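Local coordinates for protein BrkA autotransporter (Bordetella pertussis, PDB 3QQ2) that forms the outer-membrane pore through which its passenger domain reaches the cell surface, where the whole protein inhibits the classical pathway of complement, at residues 30-35 / 270-275; 68-73 / 90-95; 131-136 / 168-173; 157-162 / 193-198. The protein carries 1 engineered substitution. One frame throughout, in Å; residues are numbered along the deposited sequence.

Overall arrangement
Contacts 1, 2 and 4 pair antiparallel strands in the wall of the autotransporter beta-barrel; contact 3 lies where two strands of a hairpin splay apart at its open end. Contact 1 pairs the first strand with the last and so closes the barrel, the other three nested within that closure. Contacts 2 and 4 are surface contacts of regular pairing, one built on glycines, a histidine and leucines, the other on a salt bridge. Contacts 1 and 3 are partly buried and irregular: a proline corner interrupts the one, and the other rests on a serine hydroxyl bonded to a backbone N-H and a weak lysine-to-carbonyl bond. Contacts 3 and 4 share strand 154-173, their centres about 38 Å apart.

Contact 1: residues 30-35 / 270-275; sequences ERQQIS and INIPWS
Glu-30 and Ser-275 form the tight end of this contact, a non-hydrogen-bonded antiparallel pair whose CA atoms are 3.9 Å apart. The serine hydroxyl donates to Glu-30 OE1 (OG to OE1 2.6 Å), on the lone pair turned away from the other carboxylate oxygen. Ile-272 CG2 adds an apolar contact, 3.7 Å from Glu-30 CG. On the opposite side of the sheet Arg-31 lays its CB over one face of the Trp-274 indole, 3.7 Å from the centroid of the six-membered ring and 20° off its normal, a CH-pi contact set toward the rim. With chi1 at 51°, Trp-274 CG sits between its own backbone N and carbonyl carbon, which swings the indole back across the neighbouring strand. Arg-31 N gives a hydrogen bond to Trp-274 O (2.8 Å).

Regular pairing is interrupted at the Pro-273 corner and resumes with a single sound bond, Gln-33 N to Asn-271 O at 2.7 Å. The Gln-33 side chain passes obliquely by Pro-273, its OE1 end nearest CG. On the looser side, the extended Arg-31 chain carries its guanidinium away from the partner segment, toward a long, weak ion pair with Asp-43. This seam closes the barrel, first strand against last. Strand 21-34 is paired on its other side with strand 42-57, while strand 256-267 flanks 271-282 and Tyr-262 OH bonds Pro-273 O.

Contact 2: residues 68-73 / 90-95; sequences GLLGYT and LHVGGY
Four backbone hydrogen bonds carry this contact, two in each of the pairs Leu-69/Gly-93 and Gly-71/His-91. Gly-71 N reaches His-91 O at 2.6 Å with an N-H...O angle of 156°, and His-91 N returns to Gly-71 O at 2.8 Å with the same angle. The bonds of the Leu-69/Gly-93 pair are more bent; there Gly-93 N approaches Leu-69 O from above the carbonyl plane rather than on a lone pair. The polar ends of the side chains look elsewhere: His-91 NE2 is bonded to Glu-50, Thr-73 OG1 to Tyr-115, and Tyr-95 OH to both Asp-54 and Trp-24.

Segments 68-73 and 90-95 run antiparallel at 160°, as parts of the hairpin of strands 62-78 and 86-100 in the barrel wall. Side chains alternate between two faces, His-91 and Leu-69 toward the lumen, Leu-70, Leu-90 and Val-92 on the outer surface. On the inner side a chi1 of 70° folds the His-91 ring back over its partner strand. Gly-71 CA makes a CH-pi contact over one ring face, 3.6 Å from the centroid. Leu-69 uses its two methyls separately: Leu-69 CD1 spreads over Gly-93, 3.6 Å from Gly-93 CA, while Leu-69 CD2 meets the edge of the Tyr-95 ring, 3.6 Å from Tyr-95 CD1. On the outer surface Leu-70 straddles two residues, its CD1 4.1 Å from Leu-90 CD2 and its CD2 4.2 Å from Val-92 CG1.

Contact 3: residues 131-136 / 168-173; sequences ADYRTS and SGKRYR
Ser-136 and Ser-168 are the nearest backbone pair, CA to CA 5.1 Å, and beyond them strands 131-136 and 170-173 diverge, their axes 9.5 Å apart at closest approach and 143° between directions. The nearly straight bond from Ser-136 N to Ser-168 OG (2.7 Å, 167°) takes the place of an ordinary strand-to-strand amide pairing. A chi1 of 72° turns Ser-168 OG toward Ser-136, and a weak bond from Ser-168 N to Ser-136 O adds a second point. Thr-135 CG2 packs on the same hydroxyl, 3.4 Å from Ser-168 OG.

The segments are the open ends of the hairpin of strands 130-149 and 154-173, where the barrel wall gives way to protruding strands and 154-173 turns to pair with 178-182. Lys-170 bridges the widening gap: its extended chain runs over to Arg-134 O, which NZ meets in a weak bond at 3.2 Å, and its CD and NZ both lie 4.1 Å from Tyr-133 CB. Tyr-172 brings its hydroxyl to the same place, OH 4.3 Å from Tyr-133 CB. The guanidinium of Arg-134 turns the other way, into a salt bridge with Asp-116. Leu-178 of the second subunit packs on Tyr-133.

Contact 4: residues 157-162 / 193-198; sequences EPQAEV and GLRFGR
Glu-157 and Arg-195, which with Gln-159 bury the most surface here, lie side by side on one face of the sheet and point the same way. Their salt bridge runs through a single pair of atoms, Glu-157 OE2 and Arg-195 NH1; the modelled 2.5 Å is very short, and its exact length is doubtful at this resolution. The carboxylate comes to the edge of the guanidinium, near its plane, and the two flat groups are 29° apart. Glu-157 reaches it with a chain extended beyond CG; Arg-195 bends at chi3 (-99°), which turns NH1 back toward the acid. Tyr-211 holds the same guanidinium by a cation-pi contact.

The backbone beneath is an antiparallel pairing in the barrel wall, between strands 154-173 and 186-201. Glu-157 and Arg-195 face each other in a hydrogen-bonded pair, with Arg-195 N to Glu-157 O at 3.2 Å and a weak return bond. Gln-159 with Gly-193 is the other such pair, and its stronger bond, Gln-159 N to Gly-193 O, is 3.0 Å.

Gln-159 folds over that glycine, CG 3.7 Å from Gly-193 O, and then crosses Arg-195 at about a right angle, NE2 3.8 Å from Arg-195 CD. Its OE1 is bonded to Arg-213 of strand 207-221. Between these two pairs Pro-158 and Leu-194 project from the other face, Leu-194 CD1 lying 3.9 Å from Pro-158 CD.

Contact 1: residues 30-35 / 270-275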
# COMPACT_ATOMS: atom_id res chain seq x y z
N GLU A 30 -22.23 10.82 -13.85
CA GLU A 30 -21.43 10.85 -15.06
C GLU A 30 -20.55 9.63 -15.15
O GLU A 30 -19.82 9.37 -14.21
CB GLU A 30 -20.57 12.11 -15.04
CG GLU A 30 -19.50 12.15 -16.07
CD GLU A 30 -18.95 13.54 -16.25
OE1 GLU A 30 -19.67 14.40 -16.84
OE2 GLU A 30 -17.80 13.78 -15.81
N ARG A 31 -20.61 8.89 -16.25
CA ARG A 31 -19.69 7.75 -16.41
C ARG A 31 -18.43 8.08 -17.19
O ARG A 31 -18.48 8.43 -18.37
CB ARG A 31 -20.34 6.50 -17.01
CG ARG A 31 -19.43 5.28 -16.92
CD ARG A 31 -20.07 4.03 -17.50
NE ARG A 31 -19.21 2.86 -17.36
CZ ARG A 31 -18.90 2.30 -16.19
NH1 ARG A 31 -18.10 1.24 -16.15
NH2 ARG A 31 -19.37 2.81 -15.06
N GLN A 32 -17.29 7.93 -16.53
CA GLN A 32 -16.02 8.14 -17.20
C GLN A 32 -15.40 6.82 -17.55
O GLN A 32 -15.40 5.89 -16.74
CB GLN A 32 -15.10 9.00 -16.35
CG GLN A 32 -15.61 10.44 -16.29
CD GLN A 32 -15.14 11.23 -15.09
OE1 GLN A 32 -13.94 11.52 -14.95
NE2 GLN A 32 -16.08 11.63 -14.24
N GLN A 33 -14.95 6.71 -18.80
CA GLN A 33 -14.06 5.64 -19.25
C GLN A 33 -12.72 6.29 -19.51
O GLN A 33 -12.48 6.84 -20.58
CB GLN A 33 -14.55 5.02 -20.56
CG GLN A 33 -15.91 4.39 -20.52
CD GLN A 33 -16.39 3.98 -21.90
OE1 GLN A 33 -16.44 4.79 -22.83
NE2 GLN A 33 -16.75 2.71 -22.03
N ILE A 34 -11.87 6.28 -18.49
CA ILE A 34 -10.52 6.81 -18.63
C ILE A 34 -9.56 5.66 -18.97
O ILE A 34 -9.65 4.56 -18.42
CB ILE A 34 -10.11 7.76 -17.45
CG1 ILE A 34 -8.73 7.45 -16.87
CG2 ILE A 34 -11.19 7.79 -16.37
CD1 ILE A 34 -7.58 8.17 -17.60
N SER A 35 -8.68 5.94 -19.93
CA SER A 35 -7.98 4.91 -20.69
C SER A 35 -6.49 4.99 -20.49
O SER A 35 -5.98 6.04 -20.08
CB SER A 35 -8.29 5.08 -22.17
OG SER A 35 -8.29 3.82 -22.79
N ILE A 270 -9.62 10.57 -21.84
CA ILE A 270 -11.00 10.66 -21.34
C ILE A 270 -12.05 10.09 -22.31
O ILE A 270 -11.86 10.13 -23.54
CB ILE A 270 -11.30 12.14 -21.09
CG1 ILE A 270 -10.14 13.00 -21.70
CG2 ILE A 270 -11.69 12.36 -19.61
CD1 ILE A 270 -9.54 14.13 -20.84
N ASN A 271 -13.14 9.55 -21.77
CA ASN A 271 -14.30 9.13 -22.57
C ASN A 271 -15.59 8.99 -21.77
O ASN A 271 -15.74 8.03 -21.01
CB ASN A 271 -14.03 7.85 -23.34
CG ASN A 271 -13.99 8.08 -24.81
OD1 ASN A 271 -12.93 8.10 -25.42
ND2 ASN A 271 -15.16 8.29 -25.42
N ILE A 272 -16.51 9.93 -21.95
CA ILE A 272 -17.68 10.04 -21.08
C ILE A 272 -18.96 9.64 -21.82
O ILE A 272 -19.68 10.49 -22.33
CB ILE A 272 -17.79 11.47 -20.52
CG1 ILE A 272 -16.56 11.80 -19.68
CG2 ILE A 272 -19.07 11.63 -19.75
CD1 ILE A 272 -16.26 13.26 -19.52
N PRO A 273 -19.26 8.33 -21.88
CA PRO A 273 -20.40 7.91 -22.68
C PRO A 273 -21.69 8.58 -22.26
O PRO A 273 -22.59 8.69 -23.10
CB PRO A 273 -20.48 6.41 -22.41
CG PRO A 273 -19.10 6.04 -22.06
CD PRO A 273 -18.59 7.18 -21.25
N TRP A 274 -21.78 9.00 -21.00
CA TRP A 274 -22.95 9.74 -20.50
C TRP A 274 -22.73 10.53 -19.23
O TRP A 274 -22.00 10.12 -18.36
CB TRP A 274 -24.18 8.84 -20.33
CG TRP A 274 -23.96 7.61 -19.56
CD1 TRP A 274 -23.70 6.37 -20.05
CD2 TRP A 274 -24.03 7.47 -18.13
NE1 TRP A 274 -23.57 5.46 -19.02
CE2 TRP A 274 -23.77 6.11 -17.83
CE3 TRP A 274 -24.27 8.37 -17.08
CZ2 TRP A 274 -23.74 5.63 -16.53
CZ3 TRP A 274 -24.24 7.88 -15.77
CH2 TRP A 274 -23.98 6.52 -15.51
N SER A 275 -23.41 11.67 -19.14
CA SER A 275 -23.29 12.55 -18.02
C SER A 275 -24.60 13.33 -17.92
O SER A 275 -24.89 14.18 -18.78
CB SER A 275 -22.12 13.50 -18.24
OG SER A 275 -22.19 14.66 -17.42

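Contact 2: residues 68-73 / 90-95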
# COMPACT_ATOMS: atom_id res chain seq x y z
N GLY A 68 -24.74 29.41 0.08
CA GLY A 68 -23.98 28.23 0.44
C GLY A 68 -24.66 26.92 0.09
O GLY A 68 -25.80 26.92 -0.38
N LEU A 69 -23.95 25.82 0.33
CA LEU A 69 -24.40 24.50 -0.09
C LEU A 69 -23.80 23.32 0.68
O LEU A 69 -22.80 23.46 1.36
CB LEU A 69 -24.14 24.32 -1.58
CG LEU A 69 -22.77 24.60 -2.19
CD1 LEU A 69 -21.90 23.38 -2.08
CD2 LEU A 69 -22.99 24.95 -3.63
N LEU A 70 -24.44 22.17 0.52
CA LEU A 70 -24.14 20.94 1.21
C LEU A 70 -24.22 19.89 0.14
O LEU A 70 -25.19 19.89 -0.64
CB LEU A 70 -25.27 20.62 2.17
CG LEU A 70 -25.25 20.95 3.66
CD1 LEU A 70 -24.61 19.79 4.46
CD2 LEU A 70 -24.55 22.27 3.92
N GLY A 71 -23.25 18.97 0.13
CA GLY A 71 -23.27 17.89 -0.86
C GLY A 71 -22.87 16.52 -0.39
O GLY A 71 -22.07 16.38 0.52
N TYR A 72 -23.46 15.51 -1.02
CA TYR A 72 -22.94 14.15 -1.01
C TYR A 72 -22.26 13.93 -2.34
O TYR A 72 -22.52 14.67 -3.30
CB TYR A 72 -24.06 13.15 -0.94
CG TYR A 72 -23.60 11.79 -0.48
CD1 TYR A 72 -22.64 11.66 0.54
CD2 TYR A 72 -24.15 10.60 -1.04
CE1 TYR A 72 -22.22 10.40 0.99
CE2 TYR A 72 -23.73 9.32 -0.58
CZ TYR A 72 -22.76 9.25 0.44
OH TYR A 72 -22.33 8.03 0.92
N THR A 73 -21.39 12.92 -2.41
CA THR A 73 -20.74 12.53 -3.68
C THR A 73 -20.25 11.10 -3.60
O THR A 73 -19.69 10.68 -2.59
CB THR A 73 -19.56 13.42 -4.02
OG1 THR A 73 -19.57 14.58 -3.18
CG2 THR A 73 -19.68 13.86 -5.41
N LEU A 90 -19.01 13.87 2.14
CA LEU A 90 -19.79 15.03 2.49
C LEU A 90 -18.95 16.19 2.00
O LEU A 90 -17.73 16.12 2.03
CB LEU A 90 -20.04 15.06 4.02
CG LEU A 90 -20.17 16.26 5.03
CD1 LEU A 90 -18.81 16.98 5.47
CD2 LEU A 90 -21.31 17.34 4.80
N HIS A 91 -19.60 17.24 1.53
CA HIS A 91 -18.91 18.52 1.37
C HIS A 91 -19.85 19.70 1.62
O HIS A 91 -21.07 19.60 1.44
CB HIS A 91 -18.25 18.63 0.00
CG HIS A 91 -19.21 18.75 -1.13
ND1 HIS A 91 -19.66 17.66 -1.83
CD2 HIS A 91 -19.83 19.83 -1.66
CE1 HIS A 91 -20.53 18.06 -2.75
NE2 HIS A 91 -20.64 19.37 -2.67
N VAL A 92 -19.25 20.82 2.03
CA VAL A 92 -19.94 22.07 2.19
C VAL A 92 -19.37 23.05 1.19
O VAL A 92 -18.26 22.84 0.69
CB VAL A 92 -19.74 22.64 3.58
CG1 VAL A 92 -20.40 21.75 4.62
CG2 VAL A 92 -18.24 22.87 3.89
N GLY A 93 -20.10 24.13 0.90
CA GLY A 93 -19.56 25.15 0.01
C GLY A 93 -20.22 26.50 0.09
O GLY A 93 -21.32 26.64 0.56
N GLY A 94 -19.52 27.51 -0.40
CA GLY A 94 -20.05 28.86 -0.46
C GLY A 94 -19.83 29.48 -1.82
O GLY A 94 -18.81 29.24 -2.48
N TYR A 95 -20.78 30.29 -2.26
CA TYR A 95 -20.67 30.87 -3.57
C TYR A 95 -21.36 32.22 -3.72
O TYR A 95 -22.31 32.55 -3.00
CB TYR A 95 -21.25 29.91 -4.58
CG TYR A 95 -22.70 29.72 -4.41
CD1 TYR A 95 -23.21 28.54 -3.89
CD2 TYR A 95 -23.60 30.74 -4.75
CE1 TYR A 95 -24.60 28.37 -3.72
CE2 TYR A 95 -24.97 30.59 -4.58
CZ TYR A 95 -25.46 29.41 -4.08
OH TYR A 95 -26.81 29.28 -3.94

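Contact 3: residues 131-136 / 168-173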
# COMPACT_ATOMS: atom_id res chain seq x y z
N ALA A 131 -7.24 -1.23 0.93
CA ALA A 131 -7.04 0.07 1.56
C ALA A 131 -8.33 0.73 2.02
O ALA A 131 -9.41 0.53 1.46
CB ALA A 131 -6.29 0.99 0.64
N ASP A 132 -8.20 1.56 3.04
CA ASP A 132 -9.34 2.17 3.68
C ASP A 132 -8.91 3.43 4.40
O ASP A 132 -8.21 3.34 5.41
CB ASP A 132 -9.86 1.18 4.70
CG ASP A 132 -11.31 0.91 4.53
OD1 ASP A 132 -12.07 1.90 4.48
OD2 ASP A 132 -11.69 -0.28 4.45
N TYR A 133 -9.30 4.61 3.92
CA TYR A 133 -8.86 5.86 4.56
C TYR A 133 -9.69 7.11 4.24
O TYR A 133 -10.38 7.16 3.23
CB TYR A 133 -7.41 6.14 4.20
CG TYR A 133 -7.19 6.18 2.72
CD1 TYR A 133 -6.98 4.99 2.02
CD2 TYR A 133 -7.20 7.38 2.02
CE1 TYR A 133 -6.77 5.00 0.66
CE2 TYR A 133 -7.01 7.40 0.66
CZ TYR A 133 -6.79 6.20 -0.02
OH TYR A 133 -6.57 6.16 -1.37
N ARG A 134 -9.58 8.12 5.11
CA ARG A 134 -10.21 9.43 4.91
C ARG A 134 -9.21 10.38 4.28
O ARG A 134 -8.00 10.23 4.45
CB ARG A 134 -10.76 10.03 6.22
CG ARG A 134 -11.88 9.21 6.93
CD ARG A 134 -12.72 10.03 7.98
NE ARG A 134 -13.98 10.58 7.44
CZ ARG A 134 -14.26 11.89 7.26
NH1 ARG A 134 -13.36 12.82 7.59
NH2 ARG A 134 -15.46 12.26 6.75
N THR A 135 -9.73 11.37 3.56
CA THR A 135 -8.95 12.32 2.78
C THR A 135 -9.70 13.66 2.73
O THR A 135 -10.91 13.70 2.97
CB THR A 135 -8.78 11.79 1.37
OG1 THR A 135 -7.67 10.89 1.36
CG2 THR A 135 -8.50 12.91 0.38
N SER A 136 -8.98 14.73 2.41
CA SER A 136 -9.59 16.06 2.31
C SER A 136 -9.48 16.67 0.94
O SER A 136 -8.44 16.57 0.30
CB SER A 136 -8.99 17.02 3.33
OG SER A 136 -9.71 16.93 4.55
N SER A 168 -5.94 15.65 -0.57
CA SER A 168 -4.89 15.48 0.45
C SER A 168 -4.25 14.12 0.32
O SER A 168 -4.86 13.21 -0.25
CB SER A 168 -5.44 15.68 1.86
OG SER A 168 -6.26 14.59 2.27
N GLY A 169 -3.04 13.98 0.84
CA GLY A 169 -2.31 12.72 0.80
C GLY A 169 -2.32 11.99 2.13
O GLY A 169 -2.83 12.51 3.12
N LYS A 170 -1.78 10.77 2.13
CA LYS A 170 -1.54 9.94 3.33
C LYS A 170 -0.48 8.91 2.96
O LYS A 170 -0.44 8.46 1.82
CB LYS A 170 -2.80 9.21 3.79
CG LYS A 170 -3.57 9.89 4.91
CD LYS A 170 -4.76 9.05 5.39
CE LYS A 170 -5.48 9.72 6.59
NZ LYS A 170 -6.69 8.95 7.10
N ARG A 171 0.35 8.54 3.93
CA ARG A 171 1.44 7.58 3.72
C ARG A 171 1.98 7.05 5.04
O ARG A 171 2.38 7.84 5.90
CB ARG A 171 2.58 8.23 2.92
CG ARG A 171 3.85 7.37 2.71
CD ARG A 171 5.06 8.28 2.56
NE ARG A 171 4.61 9.61 2.14
CZ ARG A 171 5.39 10.68 1.97
NH1 ARG A 171 6.71 10.59 2.19
NH2 ARG A 171 4.85 11.83 1.58
N TYR A 172 1.97 5.73 5.20
CA TYR A 172 2.51 5.05 6.39
C TYR A 172 3.55 3.99 5.97
O TYR A 172 4.03 4.04 4.84
CB TYR A 172 1.39 4.46 7.28
CG TYR A 172 0.02 4.35 6.60
CD1 TYR A 172 -0.67 3.13 6.60
CD2 TYR A 172 -0.59 5.45 5.98
CE1 TYR A 172 -1.94 3.02 5.99
CE2 TYR A 172 -1.83 5.35 5.36
CZ TYR A 172 -2.49 4.13 5.37
OH TYR A 172 -3.71 4.02 4.77
N ARG A 173 3.90 3.07 6.86
CA ARG A 173 4.88 2.05 6.49
C ARG A 173 5.20 0.98 7.54
O ARG A 173 5.79 1.26 8.59
CB ARG A 173 6.17 2.72 5.96
CG ARG A 173 7.02 3.45 6.99
CD ARG A 173 8.27 2.62 7.30
NE ARG A 173 9.39 3.41 7.81
CZ ARG A 173 10.25 4.09 7.05
NH1 ARG A 173 10.12 4.10 5.73
NH2 ARG A 173 11.23 4.77 7.61

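Contact 4: residues 157-162 / 193-198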
# COMPACT_ATOMS: atom_id res chain seq x y z
N GLU A 157 -24.31 31.84 -26.33
CA GLU A 157 -23.72 32.02 -25.01
C GLU A 157 -22.37 31.39 -24.81
O GLU A 157 -22.29 30.26 -24.36
CB GLU A 157 -24.66 31.52 -23.93
CG GLU A 157 -24.34 32.04 -22.54
CD GLU A 157 -25.35 31.58 -21.52
OE1 GLU A 157 -26.20 32.42 -21.09
OE2 GLU A 157 -25.32 30.38 -21.17
N PRO A 158 -21.31 32.13 -25.13
CA PRO A 158 -19.95 31.66 -24.85
C PRO A 158 -19.69 31.64 -23.35
O PRO A 158 -20.12 32.56 -22.64
CB PRO A 158 -19.06 32.70 -25.53
CG PRO A 158 -19.94 33.90 -25.71
CD PRO A 158 -21.31 33.38 -25.91
N GLN A 159 -19.00 30.61 -22.87
CA GLN A 159 -18.69 30.51 -21.45
C GLN A 159 -17.26 30.03 -21.16
O GLN A 159 -16.70 29.20 -21.88
CB GLN A 159 -19.73 29.63 -20.74
CG GLN A 159 -19.84 28.19 -21.27
CD GLN A 159 -21.27 27.62 -21.23
OE1 GLN A 159 -21.47 26.40 -21.16
NE2 GLN A 159 -22.27 28.51 -21.30
N ALA A 160 -16.68 30.56 -20.09
CA ALA A 160 -15.36 30.15 -19.65
C ALA A 160 -15.36 29.76 -18.16
O ALA A 160 -15.97 30.43 -17.32
CB ALA A 160 -14.35 31.25 -19.95
N GLU A 161 -14.69 28.65 -17.86
CA GLU A 161 -14.62 28.12 -16.53
C GLU A 161 -13.20 27.61 -16.25
O GLU A 161 -12.72 26.65 -16.85
CB GLU A 161 -15.66 26.99 -16.32
CG GLU A 161 -15.69 26.43 -14.86
CD GLU A 161 -16.67 25.26 -14.63
OE1 GLU A 161 -16.60 24.23 -15.36
OE2 GLU A 161 -17.50 25.38 -13.70
N VAL A 162 -12.53 28.29 -15.33
CA VAL A 162 -11.32 27.77 -14.72
C VAL A 162 -11.70 27.07 -13.40
O VAL A 162 -12.58 27.51 -12.68
CB VAL A 162 -10.25 28.88 -14.55
CG1 VAL A 162 -10.89 30.26 -14.57
CG2 VAL A 162 -9.42 28.70 -13.28
N GLY A 193 -16.64 26.66 -24.05
CA GLY A 193 -17.90 26.12 -24.54
C GLY A 193 -18.84 27.19 -25.06
O GLY A 193 -18.66 28.39 -24.82
N LEU A 194 -19.87 26.74 -25.78
CA LEU A 194 -20.89 27.61 -26.32
C LEU A 194 -22.23 26.90 -26.33
O LEU A 194 -22.30 25.74 -26.75
CB LEU A 194 -20.50 27.98 -27.74
CG LEU A 194 -21.43 28.89 -28.54
CD1 LEU A 194 -21.12 30.36 -28.31
CD2 LEU A 194 -21.26 28.54 -29.99
N ARG A 195 -23.29 27.57 -25.87
CA ARG A 195 -24.65 27.04 -26.08
C ARG A 195 -25.53 27.91 -27.01
O ARG A 195 -25.44 29.14 -26.99
CB ARG A 195 -25.36 26.68 -24.75
CG ARG A 195 -25.66 27.81 -23.76
CD ARG A 195 -25.77 27.28 -22.28
NE ARG A 195 -27.14 27.06 -21.77
CZ ARG A 195 -27.93 28.01 -21.27
NH1 ARG A 195 -27.52 29.27 -21.22
NH2 ARG A 195 -29.15 27.72 -20.82
N PHE A 196 -26.34 27.26 -27.84
CA PHE A 196 -27.33 27.94 -28.64
C PHE A 196 -28.68 27.46 -28.22
O PHE A 196 -28.92 26.26 -28.20
CB PHE A 196 -27.21 27.57 -30.11
CG PHE A 196 -26.06 28.21 -30.81
CD1 PHE A 196 -25.88 29.59 -30.74
CD2 PHE A 196 -25.18 27.44 -31.56
CE1 PHE A 196 -24.82 30.19 -31.40
CE2 PHE A 196 -24.12 28.02 -32.22
CZ PHE A 196 -23.93 29.41 -32.14
N GLY A 197 -29.59 28.38 -27.91
CA GLY A 197 -30.96 27.95 -27.65
C GLY A 197 -31.99 28.94 -28.11
O GLY A 197 -31.67 29.98 -28.71
N ARG A 198 -33.25 28.60 -27.85
CA ARG A 198 -34.37 29.53 -28.02
C ARG A 198 -35.11 29.67 -26.69
O ARG A 198 -35.40 28.67 -26.02
CB ARG A 198 -35.30 29.07 -29.17
CG ARG A 198 -36.52 29.96 -29.43
CD ARG A 198 -37.01 29.81 -30.86
NE ARG A 198 -38.47 29.95 -31.02
CZ ARG A 198 -39.33 28.93 -30.99
NH1 ARG A 198 -38.90 27.68 -30.81
NH2 ARG A 198 -40.64 29.16 -31.15